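Local coordinates for glycosyl hydrolase, family 31/fibronectin type III domain protein (Clostridium perfringens, PDB 4LKS) that binds galactose through a calcium-containing family 32 carbohydrate-binding module, a beta-sandwich domain of a family 31 glycoside hydrolase, at residues S24-I29 with I66-D71; E94-T99 with W106-T111. All coordinates share one frame; numbering follows the deposited sequence. Where two conformers were deposited one is given.

Interaction 1. Residues S24-I29 with I66-D71; sequences SKLEAI and ITIKLD
Glu27 and Lys69 form the hydrogen-bonded pair at the middle of an antiparallel ladder, where edge strand 26-31 joins strand 64-70 in the five-stranded sheet of the F5/8 type C beta-sandwich. The axes of 26-29 and 66-70 come within 4.5 Å, with N-to-C directions 143° apart. Lys69 N gives Glu27 O a nearly straight bond of 2.7 Å, Glu27 N returns one to Lys69 O, and farther along Ile29 N donates to Thr67 O. At the other end Asp71 N reaches Lys25 O only weakly, and a water donates to both Lys25 O and Lys69 O.

The non-hydrogen-bonded pairs Leu26-Leu70 and Ala28-Ile68 turn their side chains into the sandwich. Leu26 and Leu70 lie alongside, their CD2 methyls 3.8 Å apart, while Ile68 divides its branches: CG2 meets Leu26 CB, and CD1 lies 3.9 Å from Ala28 CB. Phe164 of strand 158-166, in the facing sheet, packs on Leu26, Ile68 and Leu70.

Glu27 and Lys69 rise side by side from the other face, both chains extended. Their charged ends, Glu27 OE1 and Lys69 NZ, stop 4.6 Å apart, and one water bridges them. Ile29 lays its CG2 methyl across the Lys69 chain at about a right angle, 3.7 Å from Lys69 CB; with chi1 at 62°, its CG1 branch instead meets Thr67 CG2. Tyr140 of the next strand also touches Ile29 and Lys69.

Where the chain turns its corner, Asp71 runs beside Lys25. Asp71 OD1 sits 3.5 Å from Lys25 CB and is hydrogen-bonded to Tyr74 OH, whereas Asp71 OD2 accepts from a water that in turn accepts from Lys25 NZ.

Interaction 2. Residues E94-T99 with W106-T111; sequences EYKIET and WTEVRT
A beta hairpin with a classic beta bulge brings 95-99 and 107-111 together at one edge of the five-stranded sheet. Val109 and Arg110 both face Ile97: Val109 N donates to Ile97 O at 2.9 Å, while the bond from Arg110 N to that oxygen is weak. Ile97 N closes the pair on Arg110 O, and beyond the bulge Thr99 and Thr107 exchange two backbone bonds.

Val109 points toward the partner strand, setting CG2 3.5 Å from Thr99 OG1. Arg110, bent at chi3 (-69°), folds back so that NE and NH2 both grip Thr111 O, which lies in the guanidinium plane. This leaves one guanidinium face over Tyr95 OH, 3.3 Å from Arg110 CZ, with the Tyr95 ring and guanidinium planes 53° apart; Arg110 NH1 bonds Arg132 O in the other sheet.

Trp106 brings CE3 within 3.4 Å of Thr99 C, and the Glu98 side chain crosses that of Trp106 at about a right angle, with Glu98 OE2 3.9 Å from Trp106 CB and the carboxylate turned 40° from the ring plane. Arg142 of strand 140-148 forms a salt bridge with Glu98 and a cation-pi contact with Trp106. The result is a bulged hairpin forming an edge of the F5/8 type C beta-sandwich.

Overall arrangement
Interactions 1 and 2 occupy the two margins of the same five-stranded antiparallel sheet, their centres about 16 Å apart. Along the chain they come in series: 24-29 pairs with 66-71 before the hairpin of 94-99 and 106-111 begins. Strand 140-148 lies between them, bonded on one side to 64-70 and on the other to 95-100, so a late strand joins two earlier pairs into one sheet. The contacts also meet directly, Thr67 CG2 lying 3.9 Å from Trp106 CH2. Both pack inward on the four-stranded sheet, forming part of the sandwich that carries the separate galactose and calcium sites.

Interaction 1. Residues S24-I29 with I66-D71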
loop_
_atom_site.group_PDB
_atom_site.type_symbol
_atom_site.label_atom_id
_atom_site.label_comp_id
_atom_site.label_asym_id
_atom_site.label_seq_id
_atom_site.Cartn_x
_atom_site.Cartn_y
_atom_site.Cartn_z
ATOM N N SER A 24 11.738 -3.462 9.250
ATOM C CA SER A 24 12.424 -4.755 9.294
ATOM C C SER A 24 11.489 -5.925 9.612
ATOM O O SER A 24 11.828 -7.084 9.354
ATOM C CB SER A 24 13.585 -4.731 10.290
ATOM O OG SER A 24 13.114 -4.620 11.613
ATOM N N LYS A 25 10.318 -5.620 10.175
ATOM C CA LYS A 25 9.325 -6.634 10.507
ATOM C C LYS A 25 8.460 -7.026 9.308
ATOM O O LYS A 25 7.589 -7.890 9.437
ATOM C CB LYS A 25 8.406 -6.126 11.616
ATOM C CG LYS A 25 9.129 -5.594 12.840
ATOM C CD LYS A 25 9.992 -6.664 13.467
ATOM C CE LYS A 25 10.665 -6.138 14.723
ATOM N NZ LYS A 25 11.726 -7.077 15.167
ATOM N N LEU A 26 8.713 -6.409 8.155
ATOM C CA LEU A 26 7.868 -6.549 6.968
ATOM C C LEU A 26 8.622 -7.179 5.805
ATOM O O LEU A 26 9.801 -6.891 5.589
ATOM C CB LEU A 26 7.374 -5.170 6.507
ATOM C CG LEU A 26 6.746 -4.253 7.552
ATOM C CD1 LEU A 26 6.327 -2.937 6.899
ATOM C CD2 LEU A 26 5.565 -4.932 8.216
ATOM N N GLU A 27 7.924 -8.000 5.028
ATOM C CA GLU A 27 8.485 -8.604 3.827
ATOM C C GLU A 27 7.428 -8.638 2.724
ATOM O O GLU A 27 6.362 -9.253 2.890
ATOM C CB GLU A 27 8.985 -10.026 4.112
ATOM C CG GLU A 27 9.613 -10.678 2.887
ATOM C CD GLU A 27 9.916 -12.164 3.057
ATOM O OE1 GLU A 27 9.552 -12.758 4.093
ATOM O OE2 GLU A 27 10.511 -12.740 2.117
ATOM N N ALA A 28 7.713 -7.998 1.593
ATOM C CA ALA A 28 6.814 -8.105 0.444
ATOM C C ALA A 28 7.029 -9.464 -0.207
ATOM O O ALA A 28 8.120 -9.750 -0.712
ATOM C CB ALA A 28 7.060 -6.982 -0.558
ATOM N N ILE A 29 6.001 -10.302 -0.198
ATOM C CA ILE A 29 6.168 -11.664 -0.696
ATOM C C ILE A 29 5.530 -11.907 -2.054
ATOM O O ILE A 29 5.816 -12.912 -2.704
ATOM C CB ILE A 29 5.669 -12.720 0.310
ATOM C CG1 ILE A 29 4.171 -12.559 0.577
ATOM C CG2 ILE A 29 6.479 -12.662 1.600
ATOM C CD1 ILE A 29 3.550 -13.800 1.192
ATOM N N ILE A 66 -0.459 -6.107 -3.772
ATOM C CA ILE A 66 0.820 -6.444 -3.176
ATOM C C ILE A 66 0.527 -7.084 -1.821
ATOM O O ILE A 66 -0.346 -6.618 -1.085
ATOM C CB ILE A 66 1.744 -5.202 -3.051
ATOM C CG1 ILE A 66 3.084 -5.596 -2.433
ATOM C CG2 ILE A 66 1.073 -4.065 -2.258
ATOM C CD1 ILE A 66 4.133 -4.503 -2.530
ATOM N N THR A 67 1.237 -8.160 -1.499
ATOM C CA THR A 67 1.050 -8.844 -0.222
ATOM C C THR A 67 2.287 -8.685 0.650
ATOM O O THR A 67 3.409 -8.998 0.223
ATOM C CB THR A 67 0.775 -10.338 -0.396
ATOM O OG1 THR A 67 -0.422 -10.515 -1.160
ATOM C CG2 THR A 67 0.619 -11.010 0.974
ATOM N N ILE A 68 2.070 -8.167 1.857
ATOM C CA ILE A 68 3.112 -7.998 2.861
ATOM C C ILE A 68 2.961 -9.058 3.945
ATOM O O ILE A 68 1.864 -9.255 4.505
ATOM C CB ILE A 68 3.026 -6.612 3.530
ATOM C CG1 ILE A 68 2.971 -5.488 2.480
ATOM C CG2 ILE A 68 4.177 -6.420 4.545
ATOM C CD1 ILE A 68 4.063 -5.526 1.395
ATOM N N LYS A 69 4.064 -9.747 4.230
ATOM C CA LYS A 69 4.139 -10.712 5.316
ATOM C C LYS A 69 4.850 -10.065 6.494
ATOM O O LYS A 69 5.892 -9.439 6.311
ATOM C CB LYS A 69 4.941 -11.937 4.859
ATOM C CG LYS A 69 5.160 -12.975 5.945
ATOM C CD LYS A 69 6.101 -14.068 5.455
ATOM C CE LYS A 69 6.401 -15.051 6.561
ATOM N NZ LYS A 69 7.227 -16.191 6.056
ATOM N N LEU A 70 4.292 -10.216 7.693
ATOM C CA LEU A 70 4.904 -9.685 8.915
ATOM C C LEU A 70 5.672 -10.819 9.598
ATOM O O LEU A 70 5.425 -11.997 9.315
ATOM C CB LEU A 70 3.833 -9.078 9.836
ATOM C CG LEU A 70 3.134 -7.867 9.191
ATOM C CD1 LEU A 70 1.841 -8.273 8.528
ATOM C CD2 LEU A 70 2.883 -6.762 10.213
ATOM N N ASP A 71 6.608 -10.475 10.475
ATOM C CA ASP A 71 7.488 -11.510 11.033
ATOM C C ASP A 71 6.743 -12.481 11.954
ATOM O O ASP A 71 7.184 -13.617 12.164
ATOM C CB ASP A 71 8.685 -10.885 11.749
ATOM C CG ASP A 71 8.295 -10.176 13.021
ATOM O OD1 ASP A 71 7.448 -9.261 12.962
ATOM O OD2 ASP A 71 8.834 -10.535 14.086
HETATM O O HOH W 1 8.348 -10.384 7.655
HETATM O O HOH W 2 9.744 -9.251 16.242
HETATM O O HOH W 3 9.407 -15.398 4.316
#

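Interaction 2. Residues E94-T99 with W106-T111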
loop_
_atom_site.group_PDB
_atom_site.type_symbol
_atom_site.label_atom_id
_atom_site.label_comp_id
_atom_site.label_asym_id
_atom_site.label_seq_id
_atom_site.Cartn_x
_atom_site.Cartn_y
_atom_site.Cartn_z
ATOM N N GLU A 94 -8.260 4.490 -4.862
ATOM C CA GLU A 94 -9.243 3.571 -4.293
ATOM C C GLU A 94 -8.527 2.253 -4.017
ATOM O O GLU A 94 -7.760 1.758 -4.858
ATOM C CB GLU A 94 -10.451 3.341 -5.227
ATOM C CG GLU A 94 -11.630 2.659 -4.513
ATOM C CD GLU A 94 -12.726 2.146 -5.443
ATOM O OE1 GLU A 94 -12.538 2.125 -6.674
ATOM O OE2 GLU A 94 -13.780 1.730 -4.915
ATOM N N TYR A 95 -8.759 1.688 -2.834
ATOM C CA TYR A 95 -8.026 0.507 -2.388
ATOM C C TYR A 95 -8.942 -0.504 -1.696
ATOM O O TYR A 95 -10.081 -0.190 -1.291
ATOM C CB TYR A 95 -6.888 0.912 -1.423
ATOM C CG TYR A 95 -7.447 1.577 -0.184
ATOM C CD1 TYR A 95 -7.905 0.813 0.889
ATOM C CD2 TYR A 95 -7.581 2.953 -0.107
ATOM C CE1 TYR A 95 -8.477 1.405 2.006
ATOM C CE2 TYR A 95 -8.153 3.562 1.019
ATOM C CZ TYR A 95 -8.594 2.772 2.069
ATOM O OH TYR A 95 -9.176 3.334 3.187
ATOM N N LYS A 96 -8.409 -1.707 -1.540
ATOM C CA LYS A 96 -9.011 -2.738 -0.712
ATOM C C LYS A 96 -7.918 -3.313 0.179
ATOM O O LYS A 96 -6.746 -3.413 -0.229
ATOM C CB LYS A 96 -9.651 -3.841 -1.573
ATOM C CG LYS A 96 -10.247 -4.995 -0.760
ATOM C CD LYS A 96 -11.061 -5.943 -1.631
ATOM C CE LYS A 96 -10.189 -6.736 -2.578
ATOM N NZ LYS A 96 -11.034 -7.750 -3.299
ATOM N N ILE A 97 -8.306 -3.645 1.409
ATOM C CA ILE A 97 -7.407 -4.300 2.347
ATOM C C ILE A 97 -7.986 -5.650 2.740
ATOM O O ILE A 97 -9.159 -5.757 3.122
ATOM C CB ILE A 97 -7.203 -3.459 3.613
ATOM C CG1 ILE A 97 -6.436 -2.183 3.273
ATOM C CG2 ILE A 97 -6.435 -4.264 4.668
ATOM C CD1 ILE A 97 -6.432 -1.163 4.370
ATOM N N GLU A 98 -7.156 -6.687 2.637
ATOM C CA GLU A 98 -7.516 -8.026 3.106
ATOM C C GLU A 98 -6.406 -8.485 4.034
ATOM O O GLU A 98 -5.259 -8.098 3.855
ATOM C CB GLU A 98 -7.583 -9.008 1.940
ATOM C CG GLU A 98 -8.688 -8.759 0.955
ATOM C CD GLU A 98 -8.430 -9.514 -0.331
ATOM O OE1 GLU A 98 -7.616 -9.032 -1.154
ATOM O OE2 GLU A 98 -8.986 -10.616 -0.496
ATOM N N THR A 99 -6.730 -9.323 5.014
ATOM C CA THR A 99 -5.682 -9.880 5.865
ATOM C C THR A 99 -5.853 -11.375 6.003
ATOM O O THR A 99 -6.935 -11.915 5.768
ATOM C CB THR A 99 -5.641 -9.243 7.272
ATOM O OG1 THR A 99 -6.902 -9.407 7.921
ATOM C CG2 THR A 99 -5.304 -7.757 7.199
ATOM N N TRP A 106 -8.398 -15.389 3.322
ATOM C CA TRP A 106 -8.440 -13.962 3.568
ATOM C C TRP A 106 -9.747 -13.464 4.162
ATOM O O TRP A 106 -10.836 -13.944 3.837
ATOM C CB TRP A 106 -8.196 -13.216 2.253
ATOM C CG TRP A 106 -6.894 -13.565 1.613
ATOM C CD1 TRP A 106 -6.672 -14.523 0.663
ATOM C CD2 TRP A 106 -5.619 -12.968 1.878
ATOM N NE1 TRP A 106 -5.349 -14.556 0.323
ATOM C CE2 TRP A 106 -4.677 -13.611 1.057
ATOM C CE3 TRP A 106 -5.182 -11.951 2.736
ATOM C CZ2 TRP A 106 -3.322 -13.274 1.067
ATOM C CZ3 TRP A 106 -3.844 -11.618 2.743
ATOM C CH2 TRP A 106 -2.931 -12.272 1.915
ATOM N N THR A 107 -9.619 -12.460 5.012
ATOM C CA THR A 107 -10.738 -11.702 5.514
ATOM C C THR A 107 -10.696 -10.352 4.831
ATOM O O THR A 107 -9.654 -9.679 4.846
ATOM C CB THR A 107 -10.611 -11.475 7.024
ATOM O OG1 THR A 107 -10.555 -12.743 7.697
ATOM C CG2 THR A 107 -11.789 -10.664 7.543
ATOM N N GLU A 108 -11.812 -9.951 4.222
ATOM C CA GLU A 108 -11.920 -8.606 3.675
ATOM C C GLU A 108 -12.101 -7.645 4.834
ATOM O O GLU A 108 -13.074 -7.726 5.594
ATOM C CB GLU A 108 -13.087 -8.475 2.690
ATOM C CG GLU A 108 -13.079 -7.126 1.982
ATOM C CD GLU A 108 -14.094 -7.017 0.864
ATOM O OE1 GLU A 108 -14.229 -7.975 0.077
ATOM O OE2 GLU A 108 -14.748 -5.960 0.765
ATOM N N VAL A 109 -11.151 -6.732 4.972
ATOM C CA VAL A 109 -11.155 -5.811 6.100
ATOM C C VAL A 109 -11.932 -4.531 5.765
ATOM O O VAL A 109 -12.836 -4.131 6.509
ATOM C CB VAL A 109 -9.718 -5.487 6.536
ATOM C CG1 VAL A 109 -9.722 -4.428 7.604
ATOM C CG2 VAL A 109 -9.006 -6.758 7.032
ATOM N N ARG A 110 -11.594 -3.901 4.640
ATOM C CA ARG A 110 -12.273 -2.681 4.227
ATOM C C ARG A 110 -11.877 -2.279 2.819
ATOM O O ARG A 110 -10.897 -2.782 2.252
ATOM C CB ARG A 110 -11.969 -1.511 5.172
ATOM C CG ARG A 110 -10.554 -0.952 5.038
ATOM C CD ARG A 110 -10.428 0.378 5.769
ATOM N NE ARG A 110 -11.201 1.399 5.070
ATOM C CZ ARG A 110 -11.449 2.616 5.534
ATOM N NH1 ARG A 110 -10.999 2.991 6.723
ATOM N NH2 ARG A 110 -12.162 3.460 4.797
ATOM N N THR A 111 -12.668 -1.383 2.247
ATOM C CA THR A 111 -12.251 -0.640 1.069
ATOM C C THR A 111 -12.250 0.842 1.427
ATOM O O THR A 111 -12.669 1.235 2.523
ATOM C CB THR A 111 -13.167 -0.894 -0.124
ATOM O OG1 THR A 111 -14.492 -0.471 0.207
ATOM C CG2 THR A 111 -13.201 -2.374 -0.459
HETATM O O HOH W 4 -12.438 -9.309 -1.057
HETATM O O HOH W 5 -8.649 -14.259 7.720
#